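Side-chain contact in DNAation factor-related protein 4 (Drosophila melanogaster, PDB 5XPC), which probably acts as an apoptotic DNA endonuclease that fragments chromosomal DNA, represented here by its CIDE domain, a module that forms higher-order assemblies: residues Met32-Ala37 / Pro46-Ala51. Sequence-based numbering, arbitrary orientation.
Sequences MLIAKA and PHLYLA
L48, on strand 47-50, reaches the helix 30-40 between L33 and I34, and the contact is apolar, made by four side chains. One branch of L48 does most of the work: its CD1 lies 3.6 Å from L33 CD2 and equally close to L33 CG, the two leucines meeting at a slant. L33 gets there although its CB heads neither at the strand nor from it; with CG anti to the backbone N (chi1 -177°), the branched end swings in toward the strand. I34 runs past L48 in the opposing direction, I34 CG1 3.9 Å from L48 CG. I34 CG2, anti to the backbone N, meets the proline ring at CG, lying 3.8 Å from P46 CG, where the chain enters the strand; the backbone P46 O is a further neighbour of this methyl. This is helix-on-sheet packing in the ubiquitin-like fold of the CIDE-N domain, a four-stranded mixed sheet ordered 2-1-4-3 with the helix lying across it. L33 is buried and also touches Y12, V14, I25 and F72 of the other three strands, whereas I34 and P46 stay partly exposed at the border of this core. On the helix flank turned from the strand, K36 NZ, also hydrogen-bonded to G26 O, forms a salt bridge with D59 of a neighbouring subunit.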
loop_
_atom_site.group_PDB
_atom_site.type_symbol
_atom_site.label_atom_id
_atom_site.label_comp_id
_atom_site.label_asym_id
_atom_site.label_seq_id
_atom_site.Cartn_x
_atom_site.Cartn_y
_atom_site.Cartn_z
ATOM N N MET B 32 13.267 7.475 23.725
ATOM C CA MET B 32 14.700 7.738 23.608
ATOM C C MET B 32 15.018 8.604 22.391
ATOM O O MET B 32 15.863 9.507 22.465
ATOM C CB MET B 32 15.475 6.419 23.536
ATOM C CG MET B 32 16.970 6.620 23.261
ATOM S SD MET B 32 17.958 5.109 23.199
ATOM C CE MET B 32 17.822 4.513 24.888
ATOM N N LEU B 33 14.372 8.335 21.251
ATOM C CA LEU B 33 14.690 9.093 20.045
ATOM C C LEU B 33 14.327 10.558 20.217
ATOM O O LEU B 33 15.085 11.446 19.807
ATOM C CB LEU B 33 13.969 8.512 18.830
ATOM C CG LEU B 33 14.273 9.169 17.478
ATOM C CD1 LEU B 33 15.790 9.295 17.252
ATOM C CD2 LEU B 33 13.643 8.356 16.333
ATOM N N ILE B 34 13.178 10.828 20.845
ATOM C CA ILE B 34 12.773 12.208 21.079
ATOM C C ILE B 34 13.722 12.889 22.061
ATOM O O ILE B 34 14.090 14.055 21.877
ATOM C CB ILE B 34 11.312 12.254 21.561
ATOM C CG1 ILE B 34 10.379 11.881 20.406
ATOM C CG2 ILE B 34 10.974 13.636 22.135
ATOM C CD1 ILE B 34 8.929 11.926 20.754
ATOM N N ALA B 35 14.136 12.183 23.113
ATOM C CA ALA B 35 15.041 12.789 24.086
ATOM C C ALA B 35 16.381 13.143 23.447
ATOM O O ALA B 35 16.926 14.230 23.682
ATOM C CB ALA B 35 15.238 11.852 25.277
ATOM N N LYS B 36 16.920 12.243 22.621
ATOM C CA LYS B 36 18.189 12.520 21.957
ATOM C C LYS B 36 18.043 13.630 20.922
ATOM O O LYS B 36 18.959 14.440 20.740
ATOM C CB LYS B 36 18.729 11.242 21.317
ATOM C CG LYS B 36 19.140 10.174 22.323
ATOM C CD LYS B 36 19.867 9.010 21.622
ATOM C CE LYS B 36 20.528 8.091 22.635
ATOM N NZ LYS B 36 21.267 6.953 21.991
ATOM N N ALA B 37 16.897 13.685 20.237
ATOM C CA ALA B 37 16.633 14.776 19.303
ATOM C C ALA B 37 16.526 16.111 20.027
ATOM O O ALA B 37 17.026 17.135 19.546
ATOM C CB ALA B 37 15.351 14.503 18.524
ATOM N N PRO B 46 8.761 18.602 21.982
ATOM C CA PRO B 46 9.177 18.011 20.704
ATOM C C PRO B 46 8.329 16.805 20.324
ATOM O O PRO B 46 7.974 15.979 21.168
ATOM C CB PRO B 46 10.637 17.606 20.957
ATOM C CG PRO B 46 10.714 17.414 22.437
ATOM C CD PRO B 46 9.804 18.476 23.013
ATOM N N HIS B 47 8.009 16.720 19.033
ATOM C CA HIS B 47 7.403 15.545 18.427
ATOM C C HIS B 47 8.137 15.260 17.130
ATOM O O HIS B 47 8.766 16.151 16.553
ATOM C CB HIS B 47 5.914 15.755 18.128
ATOM C CG HIS B 47 5.071 15.852 19.356
ATOM N ND1 HIS B 47 4.778 17.056 19.961
ATOM C CD2 HIS B 47 4.455 14.902 20.093
ATOM C CE1 HIS B 47 4.016 16.844 21.018
ATOM N NE2 HIS B 47 3.806 15.546 21.121
ATOM N N LEU B 48 8.032 14.018 16.665
ATOM C CA LEU B 48 8.668 13.587 15.428
ATOM C C LEU B 48 7.622 13.423 14.332
ATOM O O LEU B 48 6.531 12.893 14.570
ATOM C CB LEU B 48 9.419 12.266 15.625
ATOM C CG LEU B 48 10.609 12.300 16.582
ATOM C CD1 LEU B 48 11.165 10.894 16.725
ATOM C CD2 LEU B 48 11.679 13.260 16.095
ATOM N N TYR B 49 7.961 13.886 13.135
ATOM C CA TYR B 49 7.088 13.818 11.975
ATOM C C TYR B 49 7.882 13.261 10.808
ATOM O O TYR B 49 9.062 13.578 10.658
ATOM C CB TYR B 49 6.557 15.194 11.595
ATOM C CG TYR B 49 5.846 15.919 12.718
ATOM C CD1 TYR B 49 6.565 16.585 13.701
ATOM C CD2 TYR B 49 4.455 15.940 12.787
ATOM C CE1 TYR B 49 5.902 17.272 14.745
ATOM C CE2 TYR B 49 3.787 16.620 13.814
ATOM C CZ TYR B 49 4.516 17.276 14.790
ATOM O OH TYR B 49 3.862 17.955 15.816
ATOM N N LEU B 50 7.229 12.466 9.967
ATOM C CA LEU B 50 7.889 11.974 8.760
ATOM C C LEU B 50 8.224 13.139 7.836
ATOM O O LEU B 50 7.361 13.960 7.524
ATOM C CB LEU B 50 6.980 10.982 8.035
ATOM C CG LEU B 50 6.693 9.659 8.740
ATOM C CD1 LEU B 50 5.768 8.823 7.866
ATOM C CD2 LEU B 50 8.001 8.914 8.988
ATOM N N ALA B 51 9.484 13.211 7.387
ATOM C CA ALA B 51 9.841 14.242 6.413
ATOM C C ALA B 51 9.138 14.021 5.076
ATOM O O ALA B 51 8.907 14.984 4.333
ATOM C CB ALA B 51 11.361 14.285 6.205
#